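Local coordinates for protein leucine aminopeptidase 2, chloroplastic (Streptomyces sp. BC16019, PDB 5LHK) that probably removes unsubstituted N-terminal amino acids from peptides, acting as a manganese-binding metalloaminopeptidase of the M17 family, at residues 323-328 / 340-345; 262-267 / 313-318; 373-378 / 438-443; 182-187 / 281-286; 387-392 / 459-464. All blocks are in the same frame, centred on the assembly; numbering follows the deposited sequence.

Contact 1. Residues 323-328 / 340-345; sequences LRVGDV and THTDNE. With MN (manganese (II) ion), chain C; MN (manganese (II) ion), chain B.
T342 meets V325 and the backbone of L323. Its CB points toward segment 323-328 and carries two branches with different tasks. The methyl CG2 stands anti to the carbonyl carbon, which turns it onto the other segment. It rests 3.6 Å from L323 O. It also touches V325 CG2 at 4.0 Å, and the two side chains cross at about a right angle. The hydroxyl OG1 lies between the backbone N and the carbonyl carbon (chi1 69°). It is held outside the pair, by G268 O and S271 N. One branch packs and the other ties the loop to residues 268-271.

The second methyl of V325, CG1, lies 3.6 Å from T340 O. No hydrogen bond joins the two segments.

V325 and G326 are the middle residues of a type II turn from R324 to D327. R324 NH1 meets the syn lone pair of D327 OD2 at 2.9 Å, in the guanidinium plane. R324 N reaches the same oxygen from above the carboxylate plane. R324 NE forms a salt bridge to E315 of the second subunit.

A type I turn runs from H341 to N344. D343 N donates to H341 ND1 in the ring plane at 3.3 Å. Beyond the turn lie the metals. D343 grips the manganese ion of chain C twice, through O at 2.1 Å and through OD1 at 2.2 Å. E345 bridges both ions, with OE1 on that of chain C and OE2 on that of chain B. This is the two-metal active site of M17 aminopeptidases.

Contact 2. Residues 262-267 / 313-318; sequences GVTFDS and LAENMP. With MN (manganese (II) ion), chain B; MN (manganese (II) ion), chain C.
N316 O is gripped twice by S267. The hydroxyl S267 OG donates to it at 2.6 Å, tilted from the carbonyl plane. S267 N donates at 3.0 Å, in the plane. The hydroxyl can do this because OG sits between the backbone N and the carbonyl carbon (chi1 78°). OG also takes a bond from G269 N.

Next to it, D266 and N316 lie side by side and point the same way. N316 ND2 meets D266 OD1 at 3.0 Å, on the syn side but tilted out of the carboxylate plane. The carboxylate and amide planes are 27° apart. The same amide nitrogen also bonds T342 O. The other oxygen, D266 OD2, bridges both manganese ions. N316 is thus a second-shell residue that helps hold the carboxylate in its rotation.

The backbones run parallel. N316 N donates to F265 O at 2.9 Å, and A314 N donates to G262 O at 3.2 Å. The chain turns a corner at T264, whose N reaches A314 O at 2.8 Å.

On the face opposite D266, M317 SD lies at the edge of the F265 ring, 3.6 Å from CD2. This is a Met-aromatic contact. E315 shares that face. A water between T264 OG1 and E315 OE1 probably links the two, and E315 OE2 bonds S234 OG.

All twelve residues are buried. Strand 265-266, helix 286-301 and strand 306-316 make a beta-alpha-beta crossover. Its parallel strand pair carries D266 into the dimanganese site.

Contact 3. Residues 373-378 / 438-443; sequences TLTSAA and HGDTIQ
T375, A377 and A378 lie against the first turn of helix 440-449, at D440 and T441.

The apolar contacts come from small groups. A378 CB touches T441 CG2 at 3.7 Å. A377 CB lies 4.3 Å from D440 CB. T375 also faces T441, with its CB directed toward the helix. Its methyl CG2 is placed too close to T441 OG1 in the model, so the detail of the fit there is doubtful.

The polar link is indirect. A water accepts from A377 N at 3.0 Å and donates to D440 OD2 at 2.8 Å. S376 OG is a longer partner of this water. The other oxygen, D440 OD1, forms a salt bridge to R347. The carboxylate thus serves the loop and helix 345-358 together.

On the helix side, G439 is the N-cap, and Q443 N bonds G439 O at 2.9 Å. On the loop side, L374 N and T375 N both bond D462 OD1.

With a glycine in place of T375 both branches are gone, which would probably leave T441 without its neighbour on that side.

The side chain of T375 is about 4 Å from a bound bicarbonate and also touches R347. This is consistent with the bicarbonate pocket beside the two metals in M17 aminopeptidases.

Contact 4. Residues 182-187 / 281-286; sequences DLVNCP and MKADMG. With MN (manganese (II) ion), chain B.
V184 packs tightly between A283 and G286 at the end of helix 164-185. Its two methyls split the work. V184 CG1 touches A283 CB at 3.7 Å, and V184 CG2 touches G286 CA at 3.8 Å. M285 closes the group from one side. Its chain is bent at chi2 and chi3, and this curls the methyl CE back over the helix backbone, 3.3 Å from L183 O. M285 CE also meets L183 CB at 3.7 Å and V184 CG2 at 4.0 Å.

The other end is looser and more polar, with C186 partly exposed and the third subunit close by. The carbonyl of C186 does the touching: C186 O lies 3.6 Å from K282 CD. K282 leaves its backbone with CG between N and the carbonyl carbon (chi1 71°) and then runs fully extended. Its NZ donates to N185 O at 2.8 Å, tilted 31° from the carbonyl plane. The ammonium group is buried, and its charge would probably be eased by the negative end of the helix. With an alanine here the long chain is gone, which is likely to leave N185 O without this donor. P187 packs on G326 of the third subunit, and K282 on V428 of the same subunit.

A type I turn from A283 to G286, with G286 N bonded to A283 O, carries D284 out to the manganese ion of chain B.

Segment 281-286 is the end of the loop that leads from strand 265-266 into helix 286-301. L183 and V184 also rest on A289, so the C-terminal end of helix 164-185 lies against the start of that helix.

Contact 5. Residues 387-392 / 459-464; sequences GALFTP and AHLDIA
F390 and H460 lie side by side and point the same way on one face of an antiparallel strand pair. Their ring planes are nearly parallel, at 22°. The rings are slid apart, with centroids 5.7 Å distant, so they barely overlap. The touch is made by F390 CD1 and H460 CD2 at 3.6 Å. The two first torsions differ: H460 CG is anti to its backbone N (chi1 160°), while F390 CG is anti to its carbonyl carbon. The imidazole is held from elsewhere, by H460 ND1 bonded to D370 OD1.

A388 and D462 share this face, with A388 CB and D462 CB 4.2 Å apart.

L389 and L461 sit on the other face. They also run side by side, and their CD1 methyls meet at 3.7 Å. L389 CD1 reaches on to A459 CB at 4.2 Å.

Four nearly straight backbone bonds fix this register. A388 and D462 bond each other through N and O, both at 2.9 Å. F390 and H460 do the same, with H460 N to F390 O at 2.8 Å. L389 and L461 form the non-hydrogen-bonded pair between them.

The pair is part of a mixed sheet. Strand 386-390 has strand 410-413 as its other neighbour, and strand 458-462 has strand 367-372. Helix 440-449 packs on the face of F390 and H460. Helix 394-407 packs on L389, T391 and A459.

In the fold
Helix 164-185 opens contact 4, and segment 262-267 opens contact 2 before segment 281-286 closes the first loop. Segment 313-318 then closes contact 2, so the two cross. Contact 1 follows in series as a short local closure around strands 328-330 and 336-338. Contact 3 opens after strand 367-372, contact 5 opens at strand 386-390, and they close in the same order, at helix 440-449 and strand 458-462. These two also cross, and none is nested. Contacts 1, 2 and 4 meet at the manganese ions. T373 of contact 3 bonds D284 of contact 4, and contacts 3 and 5 touch.

Contact 1. Residues 323-328 / 340-345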
# COMPACT_ATOMS: atom_id res chain seq x y z
N LEU A 323 8.01 23.09 -9.59
CA LEU A 323 7.32 22.67 -10.80
C LEU A 323 6.11 21.80 -10.47
O LEU A 323 6.19 20.92 -9.62
CB LEU A 323 8.29 21.91 -11.72
CG LEU A 323 7.82 21.45 -13.10
CD1 LEU A 323 7.35 22.64 -13.93
CD2 LEU A 323 8.96 20.71 -13.79
N ARG A 324 4.99 22.07 -11.15
CA ARG A 324 3.72 21.43 -10.84
C ARG A 324 3.31 20.39 -11.88
O ARG A 324 3.56 20.57 -13.07
CB ARG A 324 2.59 22.45 -10.79
CG ARG A 324 2.83 23.70 -9.97
CD ARG A 324 1.73 24.68 -10.26
NE ARG A 324 2.00 26.02 -9.79
CZ ARG A 324 2.83 26.89 -10.37
NH1 ARG A 324 3.54 26.56 -11.45
NH2 ARG A 324 2.95 28.11 -9.85
N VAL A 325 2.63 19.36 -11.42
CA VAL A 325 1.97 18.41 -12.30
C VAL A 325 0.94 19.17 -13.14
O VAL A 325 0.13 19.93 -12.60
CB VAL A 325 1.29 17.27 -11.49
CG1 VAL A 325 0.49 16.35 -12.41
CG2 VAL A 325 2.33 16.46 -10.72
N GLY A 326 0.97 18.96 -14.45
CA GLY A 326 0.12 19.69 -15.39
C GLY A 326 0.77 20.93 -16.01
O GLY A 326 0.22 21.49 -16.97
N ASP A 327 1.91 21.38 -15.48
CA ASP A 327 2.64 22.48 -16.09
C ASP A 327 3.23 22.07 -17.43
O ASP A 327 3.47 20.89 -17.69
CB ASP A 327 3.75 23.01 -15.17
CG ASP A 327 3.22 23.88 -14.03
OD1 ASP A 327 1.99 24.12 -13.92
OD2 ASP A 327 4.05 24.35 -13.23
N VAL A 328 3.46 23.07 -18.27
CA VAL A 328 4.00 22.86 -19.60
C VAL A 328 5.32 23.60 -19.70
O VAL A 328 5.41 24.78 -19.33
CB VAL A 328 3.03 23.32 -20.70
CG1 VAL A 328 3.67 23.17 -22.07
CG2 VAL A 328 1.75 22.49 -20.62
N THR A 340 3.51 15.45 -16.43
CA THR A 340 2.48 14.59 -15.79
C THR A 340 2.95 13.91 -14.50
O THR A 340 2.14 13.39 -13.75
CB THR A 340 1.97 13.53 -16.78
OG1 THR A 340 3.09 12.83 -17.34
CG2 THR A 340 1.15 14.19 -17.91
N HIS A 341 4.27 13.93 -14.27
CA HIS A 341 4.89 13.36 -13.07
C HIS A 341 6.23 14.10 -12.84
O HIS A 341 7.12 14.04 -13.70
CB HIS A 341 5.11 11.85 -13.25
CG HIS A 341 5.27 11.10 -11.97
ND1 HIS A 341 6.30 11.35 -11.09
CD2 HIS A 341 4.54 10.10 -11.41
CE1 HIS A 341 6.21 10.54 -10.05
NE2 HIS A 341 5.14 9.78 -10.21
N THR A 342 6.38 14.77 -11.70
CA THR A 342 7.56 15.62 -11.46
C THR A 342 8.85 14.81 -11.22
O THR A 342 9.95 15.38 -11.27
CB THR A 342 7.37 16.65 -10.32
OG1 THR A 342 7.29 16.01 -9.04
CG2 THR A 342 6.14 17.49 -10.54
N ASP A 343 8.71 13.53 -10.93
CA ASP A 343 9.84 12.62 -10.75
C ASP A 343 10.44 12.08 -12.06
O ASP A 343 11.47 11.40 -12.02
CB ASP A 343 9.46 11.44 -9.85
CG ASP A 343 10.67 10.84 -9.13
OD1 ASP A 343 11.79 11.42 -9.19
OD2 ASP A 343 10.50 9.79 -8.47
N ASN A 344 9.82 12.38 -13.20
CA ASN A 344 10.45 12.14 -14.49
C ASN A 344 11.07 13.44 -15.00
O ASN A 344 10.79 13.90 -16.12
CB ASN A 344 9.47 11.54 -15.50
CG ASN A 344 9.18 10.06 -15.24
OD1 ASN A 344 9.61 9.51 -14.23
ND2 ASN A 344 8.45 9.43 -16.14
N GLU A 345 11.95 13.99 -14.17
CA GLU A 345 12.53 15.30 -14.40
C GLU A 345 13.74 15.27 -15.31
O GLU A 345 13.98 16.23 -16.03
CB GLU A 345 12.89 15.96 -13.05
CG GLU A 345 14.27 15.62 -12.46
CD GLU A 345 14.45 14.16 -12.07
OE1 GLU A 345 13.44 13.50 -11.76
OE2 GLU A 345 15.60 13.68 -12.05
MN MN C . 13.23 11.50 -10.80
MN MN B . 16.18 11.71 -11.76
O HOH W 1 14.51 10.41 -12.41
O HOH W 2 13.10 8.95 -10.72

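Contact 2. Residues 262-267 / 313-318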
# COMPACT_ATOMS: atom_id res chain seq x y z
N GLY A 262 22.92 15.70 -14.59
CA GLY A 262 23.50 16.08 -13.31
C GLY A 262 22.49 16.53 -12.26
O GLY A 262 22.62 17.60 -11.68
N VAL A 263 21.48 15.72 -12.00
CA VAL A 263 20.55 16.03 -10.92
C VAL A 263 21.26 15.63 -9.64
O VAL A 263 21.42 14.45 -9.34
CB VAL A 263 19.19 15.33 -11.09
CG1 VAL A 263 18.28 15.60 -9.90
CG2 VAL A 263 18.52 15.81 -12.38
N THR A 264 21.73 16.63 -8.90
CA THR A 264 22.57 16.38 -7.74
C THR A 264 21.79 15.79 -6.59
O THR A 264 22.37 15.14 -5.73
CB THR A 264 23.30 17.65 -7.29
OG1 THR A 264 22.34 18.67 -6.95
CG2 THR A 264 24.23 18.13 -8.39
N PHE A 265 20.48 16.04 -6.57
CA PHE A 265 19.58 15.43 -5.60
C PHE A 265 18.19 15.34 -6.20
O PHE A 265 17.58 16.37 -6.51
CB PHE A 265 19.54 16.25 -4.32
CG PHE A 265 18.73 15.61 -3.23
CD1 PHE A 265 19.18 14.46 -2.59
CD2 PHE A 265 17.50 16.14 -2.86
CE1 PHE A 265 18.42 13.86 -1.60
CE2 PHE A 265 16.73 15.54 -1.86
CZ PHE A 265 17.20 14.40 -1.23
N ASP A 266 17.71 14.11 -6.36
CA ASP A 266 16.36 13.88 -6.89
C ASP A 266 15.41 13.39 -5.80
O ASP A 266 15.31 12.19 -5.56
CB ASP A 266 16.44 12.88 -8.04
CG ASP A 266 15.12 12.75 -8.80
OD1 ASP A 266 14.18 13.53 -8.53
OD2 ASP A 266 15.04 11.86 -9.68
N SER A 267 14.70 14.32 -5.17
CA SER A 267 13.65 13.96 -4.21
C SER A 267 12.36 13.48 -4.84
O SER A 267 11.52 12.90 -4.17
CB SER A 267 13.30 15.15 -3.32
OG SER A 267 12.45 16.04 -4.03
N LEU A 313 22.88 20.82 -14.33
CA LEU A 313 22.99 20.49 -12.90
C LEU A 313 21.85 21.16 -12.14
O LEU A 313 21.65 22.36 -12.24
CB LEU A 313 24.33 20.97 -12.33
CG LEU A 313 25.58 20.69 -13.17
CD1 LEU A 313 26.79 21.28 -12.47
CD2 LEU A 313 25.79 19.21 -13.39
N ALA A 314 21.11 20.37 -11.36
CA ALA A 314 20.00 20.90 -10.57
C ALA A 314 19.60 19.95 -9.45
O ALA A 314 19.97 18.78 -9.46
CB ALA A 314 18.80 21.16 -11.47
N GLU A 315 18.89 20.50 -8.47
CA GLU A 315 18.17 19.70 -7.48
C GLU A 315 16.69 19.64 -7.87
O GLU A 315 16.15 20.64 -8.35
CB GLU A 315 18.28 20.31 -6.08
CG GLU A 315 19.64 20.19 -5.42
CD GLU A 315 19.61 20.53 -3.93
OE1 GLU A 315 20.58 20.17 -3.23
OE2 GLU A 315 18.62 21.13 -3.46
N ASN A 316 16.06 18.50 -7.65
CA ASN A 316 14.60 18.36 -7.78
C ASN A 316 13.96 18.24 -6.39
O ASN A 316 14.05 17.20 -5.76
CB ASN A 316 14.28 17.14 -8.64
CG ASN A 316 12.81 17.01 -8.97
OD1 ASN A 316 12.03 17.96 -8.84
ND2 ASN A 316 12.42 15.82 -9.40
N MET A 317 13.36 19.34 -5.93
CA MET A 317 12.88 19.47 -4.54
C MET A 317 11.41 19.86 -4.51
O MET A 317 10.96 20.59 -5.40
CB MET A 317 13.67 20.55 -3.80
CG MET A 317 15.14 20.24 -3.57
SD MET A 317 15.34 18.94 -2.34
CE MET A 317 15.89 19.86 -0.91
N PRO A 318 10.67 19.40 -3.49
CA PRO A 318 9.34 19.95 -3.25
C PRO A 318 9.45 21.29 -2.56
O PRO A 318 10.35 21.49 -1.73
CB PRO A 318 8.71 18.92 -2.31
CG PRO A 318 9.86 18.45 -1.48
CD PRO A 318 11.09 18.53 -2.37
MN MN B . 16.18 11.71 -11.76
MN MN C . 13.23 11.50 -10.80
O HOH W 3 22.58 18.79 -4.33
O HOH W 1 14.51 10.41 -12.41
O HOH W 2 13.10 8.95 -10.72

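Contact 3. Residues 373-378 / 438-443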
# COMPACT_ATOMS: atom_id res chain seq x y z
N THR A 373 21.27 8.54 -15.33
CA THR A 373 20.55 7.69 -14.39
C THR A 373 19.05 8.03 -14.52
O THR A 373 18.46 8.70 -13.66
CB THR A 373 21.03 7.94 -12.95
OG1 THR A 373 20.96 9.34 -12.66
CG2 THR A 373 22.48 7.46 -12.79
N LEU A 374 18.46 7.58 -15.62
CA LEU A 374 17.20 8.19 -16.09
C LEU A 374 15.94 7.49 -15.59
O LEU A 374 14.99 8.13 -15.15
CB LEU A 374 17.17 8.28 -17.62
CG LEU A 374 16.15 9.26 -18.22
CD1 LEU A 374 16.44 10.70 -17.83
CD2 LEU A 374 16.11 9.11 -19.73
N THR A 375 15.94 6.18 -15.63
CA THR A 375 14.71 5.42 -15.52
C THR A 375 14.83 4.34 -14.45
O THR A 375 15.86 3.69 -14.30
CB THR A 375 14.40 4.87 -16.93
OG1 THR A 375 13.83 5.93 -17.74
CG2 THR A 375 13.46 3.86 -16.90
N SER A 376 13.75 4.12 -13.72
CA SER A 376 13.69 3.04 -12.75
C SER A 376 13.00 1.80 -13.30
O SER A 376 13.04 0.77 -12.65
CB SER A 376 12.95 3.52 -11.51
OG SER A 376 11.76 4.16 -11.92
N ALA A 377 12.33 1.88 -14.45
CA ALA A 377 11.64 0.72 -15.05
C ALA A 377 12.58 -0.36 -15.61
O ALA A 377 12.26 -1.54 -15.55
CB ALA A 377 10.67 1.18 -16.12
N ALA A 378 13.73 0.07 -16.15
CA ALA A 378 14.69 -0.81 -16.84
C ALA A 378 15.11 -1.97 -15.96
O ALA A 378 14.95 -3.15 -16.32
CB ALA A 378 15.93 -0.00 -17.23
N HIS A 438 3.37 0.97 -18.51
CA HIS A 438 4.58 0.18 -18.69
C HIS A 438 5.36 0.65 -19.91
O HIS A 438 4.77 1.13 -20.89
CB HIS A 438 4.22 -1.29 -18.89
CG HIS A 438 3.64 -1.94 -17.67
ND1 HIS A 438 4.30 -1.96 -16.46
CD2 HIS A 438 2.48 -2.62 -17.49
CE1 HIS A 438 3.56 -2.61 -15.58
NE2 HIS A 438 2.45 -3.01 -16.17
N GLY A 439 6.68 0.51 -19.84
CA GLY A 439 7.56 0.82 -20.97
C GLY A 439 8.26 2.17 -20.90
O GLY A 439 8.69 2.70 -21.93
N ASP A 440 8.40 2.71 -19.69
CA ASP A 440 8.96 4.05 -19.52
C ASP A 440 10.42 4.18 -19.95
O ASP A 440 10.84 5.26 -20.39
CB ASP A 440 8.80 4.55 -18.08
CG ASP A 440 9.24 5.99 -17.90
OD1 ASP A 440 8.70 6.87 -18.60
OD2 ASP A 440 10.16 6.26 -17.10
N THR A 441 11.21 3.11 -19.81
CA THR A 441 12.61 3.12 -20.24
C THR A 441 12.72 3.41 -21.73
O THR A 441 13.51 4.26 -22.15
CB THR A 441 13.32 1.79 -19.89
OG1 THR A 441 13.23 1.56 -18.48
CG2 THR A 441 14.81 1.80 -20.30
N ILE A 442 11.90 2.71 -22.51
CA ILE A 442 11.82 2.92 -23.96
C ILE A 442 11.18 4.28 -24.27
O ILE A 442 11.67 5.01 -25.15
CB ILE A 442 11.06 1.75 -24.63
CG1 ILE A 442 11.89 0.46 -24.45
CG2 ILE A 442 10.77 2.06 -26.10
CD1 ILE A 442 11.36 -0.77 -25.15
N GLN A 443 10.11 4.62 -23.56
CA GLN A 443 9.43 5.90 -23.78
C GLN A 443 10.37 7.08 -23.52
O GLN A 443 10.37 8.05 -24.28
CB GLN A 443 8.17 6.03 -22.93
CG GLN A 443 7.06 5.07 -23.34
CD GLN A 443 6.10 4.77 -22.21
OE1 GLN A 443 5.91 5.60 -21.31
NE2 GLN A 443 5.48 3.59 -22.24
O HOH W 4 10.92 4.44 -15.06

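Contact 4. Residues 182-187 / 281-286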
# COMPACT_ATOMS: atom_id res chain seq x y z
N ASP A 182 33.68 9.12 -6.40
CA ASP A 182 33.69 10.17 -5.37
C ASP A 182 32.53 11.12 -5.55
O ASP A 182 31.85 11.46 -4.57
CB ASP A 182 34.99 10.98 -5.38
CG ASP A 182 36.18 10.20 -4.83
OD1 ASP A 182 35.99 9.18 -4.14
OD2 ASP A 182 37.32 10.64 -5.09
N LEU A 183 32.31 11.54 -6.79
CA LEU A 183 31.26 12.50 -7.10
C LEU A 183 29.88 11.96 -6.76
O LEU A 183 29.05 12.67 -6.21
CB LEU A 183 31.30 12.91 -8.58
CG LEU A 183 32.51 13.75 -8.97
CD1 LEU A 183 32.63 13.87 -10.48
CD2 LEU A 183 32.45 15.13 -8.32
N VAL A 184 29.67 10.68 -7.06
CA VAL A 184 28.39 10.03 -6.80
C VAL A 184 28.19 9.80 -5.30
O VAL A 184 27.10 10.05 -4.77
CB VAL A 184 28.26 8.73 -7.60
CG1 VAL A 184 27.01 7.96 -7.20
CG2 VAL A 184 28.22 9.06 -9.09
N ASN A 185 29.24 9.34 -4.62
CA ASN A 185 29.19 9.11 -3.18
C ASN A 185 29.01 10.38 -2.38
O ASN A 185 28.47 10.33 -1.27
CB ASN A 185 30.44 8.37 -2.68
CG ASN A 185 30.44 6.90 -3.03
OD1 ASN A 185 29.38 6.26 -3.04
ND2 ASN A 185 31.62 6.35 -3.30
N CYS A 186 29.44 11.52 -2.93
CA CYS A 186 29.41 12.77 -2.21
C CYS A 186 27.99 13.11 -1.73
O CYS A 186 27.04 13.04 -2.53
CB CYS A 186 29.95 13.92 -3.05
SG CYS A 186 30.42 15.33 -2.03
N PRO A 187 27.83 13.43 -0.43
CA PRO A 187 26.53 13.91 0.03
C PRO A 187 26.04 15.09 -0.80
O PRO A 187 26.83 15.96 -1.17
CB PRO A 187 26.80 14.35 1.47
CG PRO A 187 27.93 13.46 1.91
CD PRO A 187 28.78 13.28 0.69
N MET A 281 19.17 9.07 -3.74
CA MET A 281 18.71 10.31 -4.38
C MET A 281 19.88 11.22 -4.77
O MET A 281 19.80 11.92 -5.78
CB MET A 281 17.71 11.05 -3.46
CG MET A 281 16.35 10.36 -3.33
SD MET A 281 15.41 10.52 -1.80
CE MET A 281 14.92 12.19 -1.65
N LYS A 282 20.96 11.19 -3.99
CA LYS A 282 22.21 11.90 -4.30
C LYS A 282 22.94 11.37 -5.56
O LYS A 282 23.82 12.06 -6.09
CB LYS A 282 23.17 11.81 -3.11
CG LYS A 282 23.76 10.42 -2.89
CD LYS A 282 24.78 10.36 -1.76
CE LYS A 282 25.28 8.93 -1.60
NZ LYS A 282 26.25 8.81 -0.48
N ALA A 283 22.63 10.13 -5.98
CA ALA A 283 23.32 9.46 -7.08
C ALA A 283 22.73 9.77 -8.45
O ALA A 283 23.15 9.19 -9.45
CB ALA A 283 23.32 7.95 -6.86
N ASP A 284 21.77 10.70 -8.52
CA ASP A 284 21.07 10.98 -9.75
C ASP A 284 21.90 11.88 -10.69
O ASP A 284 21.41 12.34 -11.72
CB ASP A 284 19.70 11.59 -9.41
CG ASP A 284 18.67 11.36 -10.49
OD1 ASP A 284 18.71 10.29 -11.15
OD2 ASP A 284 17.80 12.24 -10.68
N MET A 285 23.16 12.12 -10.33
CA MET A 285 24.11 12.88 -11.16
C MET A 285 25.21 11.96 -11.71
O MET A 285 26.24 12.45 -12.18
CB MET A 285 24.68 14.09 -10.38
CG MET A 285 25.05 13.85 -8.91
SD MET A 285 26.12 12.44 -8.58
CE MET A 285 27.67 13.01 -9.22
N GLY A 286 24.98 10.65 -11.67
CA GLY A 286 25.94 9.64 -12.12
C GLY A 286 26.31 9.78 -13.59
O GLY A 286 27.46 9.51 -13.97
MN MN B . 16.18 11.71 -11.76
O HOH W 1 14.51 10.41 -12.41

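Contact 5. Residues 387-392 / 459-464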
# COMPACT_ATOMS: atom_id res chain seq x y z
N GLY A 387 23.34 -1.74 -17.89
CA GLY A 387 22.79 -0.48 -18.38
C GLY A 387 22.00 -0.75 -19.64
O GLY A 387 22.19 -1.78 -20.31
N ALA A 388 21.12 0.20 -20.00
CA ALA A 388 20.42 0.13 -21.28
C ALA A 388 21.06 1.07 -22.29
O ALA A 388 21.39 2.21 -21.96
CB ALA A 388 18.95 0.46 -21.09
N LEU A 389 21.23 0.57 -23.53
CA LEU A 389 21.73 1.35 -24.65
C LEU A 389 20.61 1.52 -25.68
O LEU A 389 19.98 0.53 -26.09
CB LEU A 389 22.92 0.65 -25.30
CG LEU A 389 23.33 1.14 -26.69
CD1 LEU A 389 23.83 2.58 -26.62
CD2 LEU A 389 24.38 0.22 -27.29
N PHE A 390 20.39 2.77 -26.10
CA PHE A 390 19.47 3.09 -27.18
C PHE A 390 20.22 3.87 -28.26
O PHE A 390 20.96 4.81 -27.95
CB PHE A 390 18.31 3.95 -26.69
CG PHE A 390 17.34 3.23 -25.81
CD1 PHE A 390 17.52 3.19 -24.44
CD2 PHE A 390 16.21 2.63 -26.36
CE1 PHE A 390 16.60 2.54 -23.62
CE2 PHE A 390 15.29 1.99 -25.55
CZ PHE A 390 15.48 1.94 -24.18
N THR A 391 20.01 3.47 -29.51
CA THR A 391 20.43 4.26 -30.67
C THR A 391 19.74 3.72 -31.92
O THR A 391 19.56 2.51 -32.04
CB THR A 391 21.97 4.24 -30.87
OG1 THR A 391 22.32 4.95 -32.07
CG2 THR A 391 22.52 2.80 -30.96
N PRO A 392 19.35 4.60 -32.86
CA PRO A 392 18.89 4.08 -34.17
C PRO A 392 20.02 3.66 -35.11
O PRO A 392 19.77 3.03 -36.13
CB PRO A 392 18.13 5.26 -34.76
CG PRO A 392 18.73 6.47 -34.12
CD PRO A 392 19.20 6.06 -32.76
N ALA A 459 23.41 8.33 -29.37
CA ALA A 459 23.22 7.18 -28.51
C ALA A 459 22.86 7.65 -27.11
O ALA A 459 23.32 8.70 -26.67
CB ALA A 459 24.46 6.30 -28.48
N HIS A 460 22.03 6.85 -26.43
CA HIS A 460 21.55 7.16 -25.09
C HIS A 460 21.86 5.99 -24.17
O HIS A 460 21.52 4.85 -24.49
CB HIS A 460 20.04 7.43 -25.16
CG HIS A 460 19.32 7.30 -23.85
ND1 HIS A 460 19.70 7.98 -22.72
CD2 HIS A 460 18.21 6.61 -23.52
CE1 HIS A 460 18.87 7.71 -21.74
NE2 HIS A 460 17.95 6.88 -22.19
N LEU A 461 22.52 6.29 -23.05
CA LEU A 461 22.93 5.29 -22.07
C LEU A 461 22.17 5.55 -20.78
O LEU A 461 22.39 6.58 -20.13
CB LEU A 461 24.43 5.38 -21.80
CG LEU A 461 25.39 4.69 -22.77
CD1 LEU A 461 25.11 5.06 -24.20
CD2 LEU A 461 26.83 5.03 -22.39
N ASP A 462 21.29 4.62 -20.42
CA ASP A 462 20.48 4.72 -19.20
C ASP A 462 21.11 3.78 -18.18
O ASP A 462 21.09 2.57 -18.36
CB ASP A 462 19.04 4.32 -19.51
CG ASP A 462 18.08 4.62 -18.37
OD1 ASP A 462 18.49 4.85 -17.20
OD2 ASP A 462 16.87 4.62 -18.67
N ILE A 463 21.64 4.35 -17.11
CA ILE A 463 22.54 3.65 -16.19
C ILE A 463 22.10 3.79 -14.73
O ILE A 463 22.92 3.67 -13.82
CB ILE A 463 23.99 4.17 -16.34
CG1 ILE A 463 24.11 5.66 -15.95
CG2 ILE A 463 24.46 3.98 -17.77
CD1 ILE A 463 25.54 6.12 -15.71
N ALA A 464 20.81 4.05 -14.51
CA ALA A 464 20.28 4.28 -13.16
C ALA A 464 20.69 3.20 -12.18
O ALA A 464 21.26 3.49 -11.14
CB ALA A 464 18.76 4.40 -13.19